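Phosphopantothenoylcysteine decarboxylase (Cryptococcus neoformans, PDB 6EOA) binds flavin mononucleotide and probably decarboxylates phosphopantothenoylcysteine in coenzyme A biosynthesis. Local coordinates at residues L39-S44 against V65-T70; F35-I40 against L133-P138. One frame throughout, in Å; residues are numbered along the deposited sequence.

Interaction 1 (L39-S44 against V65-T70). With FMN (flavin mononucleotide), chain B.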
loop_
_atom_site.group_PDB
_atom_site.type_symbol
_atom_site.label_atom_id
_atom_site.label_comp_id
_atom_site.label_asym_id
_atom_site.label_seq_id
_atom_site.Cartn_x
_atom_site.Cartn_y
_atom_site.Cartn_z
ATOM N N LEU A 39 -8.066 -3.230 20.671
ATOM C CA LEU A 39 -8.997 -2.623 19.730
ATOM C C LEU A 39 -8.240 -1.978 18.571
ATOM O O LEU A 39 -7.420 -1.086 18.778
ATOM C CB LEU A 39 -9.873 -1.585 20.429
ATOM C CG LEU A 39 -10.795 -0.768 19.518
ATOM C CD1 LEU A 39 -11.939 -1.624 18.963
ATOM C CD2 LEU A 39 -11.332 0.456 20.248
ATOM N N ILE A 40 -8.500 -2.445 17.354
ATOM C CA ILE A 40 -7.928 -1.814 16.173
ATOM C C ILE A 40 -8.976 -0.923 15.528
ATOM O O ILE A 40 -10.061 -1.384 15.171
ATOM C CB ILE A 40 -7.420 -2.839 15.140
ATOM C CG1 ILE A 40 -6.337 -3.728 15.749
ATOM C CG2 ILE A 40 -6.851 -2.123 13.922
ATOM C CD1 ILE A 40 -5.792 -4.766 14.778
ATOM N N THR A 41 -8.656 0.362 15.404
ATOM C CA THR A 41 -9.555 1.323 14.774
ATOM C C THR A 41 -8.958 1.770 13.449
ATOM O O THR A 41 -7.766 2.067 13.369
ATOM C CB THR A 41 -9.810 2.552 15.671
ATOM O OG1 THR A 41 -8.629 3.362 15.737
ATOM C CG2 THR A 41 -10.198 2.114 17.080
ATOM N N SER A 42 -9.781 1.801 12.405
ATOM C CA SER A 42 -9.305 2.178 11.079
ATOM C C SER A 42 -10.055 3.399 10.551
ATOM O O SER A 42 -10.904 3.963 11.242
ATOM C CB SER A 42 -9.437 1.006 10.105
ATOM O OG SER A 42 -10.792 0.630 9.932
ATOM N N GLY A 43 -9.735 3.799 9.325
ATOM C CA GLY A 43 -10.220 5.052 8.775
ATOM C C GLY A 43 -11.662 5.086 8.307
ATOM O O GLY A 43 -11.946 5.480 7.176
ATOM N N SER A 44 -12.574 4.677 9.181
ATOM C CA SER A 44 -14.000 4.823 8.925
ATOM C C SER A 44 -14.579 5.888 9.850
ATOM O O SER A 44 -14.011 6.168 10.909
ATOM C CB SER A 44 -14.721 3.489 9.118
ATOM O OG SER A 44 -16.111 3.691 9.309
ATOM N N VAL A 65 -8.006 -2.917 28.023
ATOM C CA VAL A 65 -8.019 -2.622 26.600
ATOM C C VAL A 65 -6.791 -1.828 26.171
ATOM O O VAL A 65 -6.356 -0.901 26.858
ATOM C CB VAL A 65 -9.306 -1.853 26.199
ATOM C CG1 VAL A 65 -9.448 -0.566 27.002
ATOM C CG2 VAL A 65 -9.323 -1.574 24.706
ATOM N N GLN A 66 -6.217 -2.227 25.043
ATOM C CA GLN A 66 -5.203 -1.429 24.377
ATOM C C GLN A 66 -5.707 -1.089 22.980
ATOM O O GLN A 66 -6.453 -1.861 22.376
ATOM C CB GLN A 66 -3.866 -2.167 24.323
ATOM C CG GLN A 66 -3.150 -2.225 25.667
ATOM C CD GLN A 66 -2.959 -0.849 26.279
ATOM O OE1 GLN A 66 -2.411 0.056 25.645
ATOM N NE2 GLN A 66 -3.413 -0.683 27.517
ATOM N N VAL A 67 -5.311 0.071 22.473
ATOM C CA VAL A 67 -5.851 0.568 21.216
ATOM C C VAL A 67 -4.774 0.731 20.150
ATOM O O VAL A 67 -3.723 1.319 20.403
ATOM C CB VAL A 67 -6.558 1.919 21.419
ATOM C CG1 VAL A 67 -7.090 2.458 20.093
ATOM C CG2 VAL A 67 -7.676 1.778 22.440
ATOM N N VAL A 68 -5.047 0.205 18.960
ATOM C CA VAL A 68 -4.191 0.428 17.800
ATOM C C VAL A 68 -4.941 1.233 16.752
ATOM O O VAL A 68 -5.998 0.817 16.278
ATOM C CB VAL A 68 -3.716 -0.893 17.180
ATOM C CG1 VAL A 68 -2.960 -0.628 15.875
ATOM C CG2 VAL A 68 -2.852 -1.656 18.173
ATOM N N ALA A 69 -4.401 2.392 16.397
ATOM C CA ALA A 69 -5.058 3.270 15.441
ATOM C C ALA A 69 -4.262 3.362 14.149
ATOM O O ALA A 69 -3.070 3.650 14.166
ATOM C CB ALA A 69 -5.251 4.655 16.039
ATOM N N THR A 70 -4.922 3.104 13.028
ATOM C CA THR A 70 -4.320 3.376 11.735
ATOM C C THR A 70 -4.237 4.888 11.588
ATOM O O THR A 70 -4.917 5.618 12.318
ATOM C CB THR A 70 -5.124 2.773 10.590
ATOM O OG1 THR A 70 -6.367 3.476 10.448
ATOM C CG2 THR A 70 -5.406 1.302 10.850
HETATM N N1 FMN B . -13.630 4.193 4.281
HETATM C C2 FMN B . -14.442 3.178 4.749
HETATM O O2 FMN B . -14.211 2.012 4.422
HETATM N N3 FMN B . -15.513 3.476 5.574
HETATM C C4 FMN B . -15.776 4.784 5.936
HETATM O O4 FMN B . -16.730 5.036 6.673
HETATM C C4A FMN B . -14.957 5.809 5.467
HETATM N N5 FMN B . -15.205 7.123 5.819
HETATM C C5A FMN B . -14.383 8.133 5.352
HETATM C C6 FMN B . -14.626 9.457 5.710
HETATM C C7 FMN B . -13.800 10.474 5.241
HETATM C C7M FMN B . -14.068 11.901 5.625
HETATM C C8 FMN B . -12.725 10.162 4.413
HETATM C C8M FMN B . -11.821 11.241 3.892
HETATM C C9 FMN B . -12.482 8.842 4.057
HETATM C C9A FMN B . -13.307 7.825 4.524
HETATM N N10 FMN B . -13.059 6.510 4.171
HETATM C C10 FMN B . -13.880 5.503 4.637
HETATM C "C1'" FMN B . -11.903 6.175 3.276
HETATM C "C2'" FMN B . -10.701 5.755 4.115
HETATM O "O2'" FMN B . -10.515 6.636 5.207
HETATM C "C3'" FMN B . -9.444 5.726 3.257
HETATM O "O3'" FMN B . -9.576 4.670 2.332
HETATM C "C4'" FMN B . -8.207 5.518 4.124
HETATM O "O4'" FMN B . -7.038 5.792 3.382
HETATM C "C5'" FMN B . -8.167 4.088 4.642
HETATM O "O5'" FMN B . -7.165 3.972 5.625
HETATM P P FMN B . -7.209 2.753 6.684
HETATM O O1P FMN B . -6.780 1.485 5.981
HETATM O O2P FMN B . -8.596 2.557 7.254
HETATM O O3P FMN B . -6.255 3.076 7.803
#
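Leu39 and Val68 are joined through the backbone, Val68 N giving its hydrogen to Leu39 O at 2.7 Å, one rung of a parallel ladder between 39-41 and 65-69. Leu39 N bonds to Gln66 O, Thr41 N to Val68 O, and Thr70 N closes the series on Thr41 O at 3.0 Å, just past the end of the strand.

Apolar contacts fill both faces of this pair of strands. Ile40 and Val68 lie side by side and point the same way, Ile40 CG1 against Val68 CB at 4.1 Å, and helix 155-162 covers them. On the other face Leu39 CB meets Val65 CG2, and helix 50-59 packs over Leu39, Val65 and Val67. Thr41 OG1 passes alongside CA and CB of Ala69; its hydrogen bonds go to Tyr77 OH and Ser73 OG.

Polar contacts take over where the strands end, at the flavin mononucleotide. Gly43 N reaches phosphate oxygen O2P at 2.7 Å, and Thr70 OG1 donates to O3P of the same phosphate, also at 2.7 Å. Thr70 holds its hydroxyl between backbone N and carbonyl carbon (chi1 69°), which turns OG1 to the phosphate and leaves CG2 near Thr41 O. Gly43, the centre of an inverse gamma turn closed by Ser44 N on Ser42 O, also accepts the ribityl hydroxyl O2' on its carbonyl oxygen. Farther along, Ser44 OG donates to flavin O4 at 3.0 Å; its chi1 of 161° swings the hydroxyl opposite the backbone N.

Both strand ends thus grip one phosphate, each through a single neutral donor, while the turn at 42-44 follows the cofactor from ribityl chain to isoalloxazine ring.

Interaction 2 (F35-I40 against L133-P138)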
loop_
_atom_site.group_PDB
_atom_site.type_symbol
_atom_site.label_atom_id
_atom_site.label_comp_id
_atom_site.label_asym_id
_atom_site.label_seq_id
_atom_site.Cartn_x
_atom_site.Cartn_y
_atom_site.Cartn_z
ATOM N N PHE A 35 -9.073 -10.220 31.302
ATOM C CA PHE A 35 -9.251 -10.446 29.873
ATOM C C PHE A 35 -8.711 -9.250 29.109
ATOM O O PHE A 35 -9.063 -8.108 29.408
ATOM C CB PHE A 35 -10.725 -10.679 29.540
ATOM C CG PHE A 35 -10.972 -11.094 28.118
ATOM C CD1 PHE A 35 -11.575 -10.227 27.221
ATOM C CD2 PHE A 35 -10.606 -12.356 27.679
ATOM C CE1 PHE A 35 -11.810 -10.615 25.912
ATOM C CE2 PHE A 35 -10.836 -12.745 26.374
ATOM C CZ PHE A 35 -11.438 -11.874 25.490
ATOM N N ARG A 36 -7.859 -9.510 28.124
ATOM C CA ARG A 36 -7.142 -8.438 27.444
ATOM C C ARG A 36 -7.571 -8.292 25.988
ATOM O O ARG A 36 -7.444 -9.221 25.187
ATOM C CB ARG A 36 -5.636 -8.683 27.539
ATOM C CG ARG A 36 -5.129 -8.645 28.974
ATOM C CD ARG A 36 -3.722 -9.191 29.116
ATOM N NE ARG A 36 -3.155 -8.843 30.416
ATOM C CZ ARG A 36 -3.209 -9.613 31.499
ATOM N NH1 ARG A 36 -3.806 -10.800 31.452
ATOM N NH2 ARG A 36 -2.661 -9.197 32.633
ATOM N N VAL A 37 -8.087 -7.111 25.661
ATOM C CA VAL A 37 -8.596 -6.830 24.328
ATOM C C VAL A 37 -7.759 -5.762 23.648
ATOM O O VAL A 37 -7.511 -4.704 24.220
ATOM C CB VAL A 37 -10.068 -6.356 24.364
ATOM C CG1 VAL A 37 -10.612 -6.209 22.957
ATOM C CG2 VAL A 37 -10.923 -7.318 25.155
ATOM N N VAL A 38 -7.317 -6.050 22.430
ATOM C CA VAL A 38 -6.724 -5.027 21.587
ATOM C C VAL A 38 -7.775 -4.523 20.607
ATOM O O VAL A 38 -8.327 -5.293 19.820
ATOM C CB VAL A 38 -5.496 -5.548 20.815
ATOM C CG1 VAL A 38 -5.116 -4.578 19.704
ATOM C CG2 VAL A 38 -4.329 -5.761 21.760
ATOM N N LEU A 39 -8.066 -3.230 20.671
ATOM C CA LEU A 39 -8.997 -2.623 19.730
ATOM C C LEU A 39 -8.240 -1.978 18.571
ATOM O O LEU A 39 -7.420 -1.086 18.778
ATOM C CB LEU A 39 -9.873 -1.585 20.429
ATOM C CG LEU A 39 -10.795 -0.768 19.518
ATOM C CD1 LEU A 39 -11.939 -1.624 18.963
ATOM C CD2 LEU A 39 -11.332 0.456 20.248
ATOM N N ILE A 40 -8.500 -2.445 17.354
ATOM C CA ILE A 40 -7.928 -1.814 16.173
ATOM C C ILE A 40 -8.976 -0.923 15.528
ATOM O O ILE A 40 -10.061 -1.384 15.171
ATOM C CB ILE A 40 -7.420 -2.839 15.140
ATOM C CG1 ILE A 40 -6.337 -3.728 15.749
ATOM C CG2 ILE A 40 -6.851 -2.123 13.922
ATOM C CD1 ILE A 40 -5.792 -4.766 14.778
ATOM N N LEU A 133 -7.848 -11.150 22.731
ATOM C CA LEU A 133 -8.813 -10.934 21.664
ATOM C C LEU A 133 -8.421 -9.696 20.869
ATOM O O LEU A 133 -7.955 -8.708 21.434
ATOM C CB LEU A 133 -10.227 -10.782 22.236
ATOM C CG LEU A 133 -11.356 -10.394 21.275
ATOM C CD1 LEU A 133 -11.585 -11.474 20.225
ATOM C CD2 LEU A 133 -12.645 -10.102 22.039
ATOM N N VAL A 134 -8.589 -9.761 19.554
ATOM C CA VAL A 134 -8.371 -8.598 18.705
ATOM C C VAL A 134 -9.679 -8.206 18.034
ATOM O O VAL A 134 -10.310 -9.023 17.365
ATOM C CB VAL A 134 -7.294 -8.857 17.635
ATOM C CG1 VAL A 134 -7.164 -7.655 16.712
ATOM C CG2 VAL A 134 -5.958 -9.168 18.293
ATOM N N VAL A 135 -10.090 -6.957 18.230
ATOM C CA VAL A 135 -11.326 -6.458 17.637
ATOM C C VAL A 135 -11.041 -5.301 16.683
ATOM O O VAL A 135 -10.491 -4.275 17.078
ATOM C CB VAL A 135 -12.326 -5.999 18.718
ATOM C CG1 VAL A 135 -13.665 -5.638 18.091
ATOM C CG2 VAL A 135 -12.512 -7.091 19.770
ATOM N N ILE A 136 -11.414 -5.477 15.420
ATOM C CA ILE A 136 -11.246 -4.427 14.429
ATOM C C ILE A 136 -12.557 -3.671 14.255
ATOM O O ILE A 136 -13.452 -4.118 13.541
ATOM C CB ILE A 136 -10.792 -4.993 13.080
ATOM C CG1 ILE A 136 -9.653 -5.993 13.279
ATOM C CG2 ILE A 136 -10.360 -3.867 12.166
ATOM C CD1 ILE A 136 -9.224 -6.678 12.002
ATOM N N ALA A 137 -12.663 -2.527 14.921
ATOM C CA ALA A 137 -13.900 -1.757 14.933
ATOM C C ALA A 137 -13.607 -0.262 14.983
ATOM O O ALA A 137 -13.197 0.260 16.019
ATOM C CB ALA A 137 -14.770 -2.169 16.112
ATOM N N PRO A 138 -13.829 0.438 13.864
ATOM C CA PRO A 138 -14.361 -0.112 12.616
ATOM C C PRO A 138 -13.274 -0.691 11.714
ATOM O O PRO A 138 -12.101 -0.350 11.859
ATOM C CB PRO A 138 -15.002 1.105 11.962
ATOM C CG PRO A 138 -14.118 2.233 12.388
ATOM C CD PRO A 138 -13.636 1.898 13.778
#
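Phe35 lays the CZ corner of its ring against Leu133 CB at 3.6 Å, while Leu133 CD2 lies at the ring edge, in its plane. The ring gets there because CG stands opposite the backbone N (chi1 -173°). Helix 222-237 backs this cluster through Phe232 and Ala233, and its Ile229 packs on Val37 and Val135, where Val37 CG1 meets Val135 CG2 at 3.8 Å.

On the face carrying Val38, Val134, Ile40 and Ile136, the tightest contact is Ile40 CD1, which angles across to Val134 CG1 at 3.7 Å; helix 155-162 lies over Val38, Ile40 and Ile136. Between the faces, the backbone bonds of a parallel pair run from Val38 N to Leu133 O, from Val135 N to Val38 O and from Ile40 N to Val135 O, the last at 2.7 Å.

The ladder is looser at its start, where the bond from Leu133 N to Arg36 O is weak (3.1 Å, 134° at the hydrogen). Arg36 is partly exposed, and its guanidinium leads away to a salt bridge with Asp32. At the far end Ala137 N still bonds to Ile40 O before a cis peptide to Pro138 turns the chain toward the flavin pocket.

Adjacent parallel strands between helical layers are the core of this flavoprotein's Rossmann-like alpha/beta/alpha fold.

Interactions 1 and 2 flank strand 35-41, sharing Leu39 and Ile40, with centres about 8 Å apart. In the parallel sheet, strand 63-69 lies on one side and strand 133-139 on the other, giving the strand order 3-2-1-4-5-6. Interaction 1 closes early in the chain, across the beta-alpha-beta unit with helix 50-59; interaction 2 waits for strand 133-139, with 92 residues between its segment and 35-40. They meet where Gln66 N hydrogen-bonds to Val37 O and where Ser42 OG probably bonds to Pro138 O. Ser42 OG also bonds to Ser140 N, tying together the C-terminal strand ends, where the flavin mononucleotide site is completed by Cys152 and Ser158 of the second subunit.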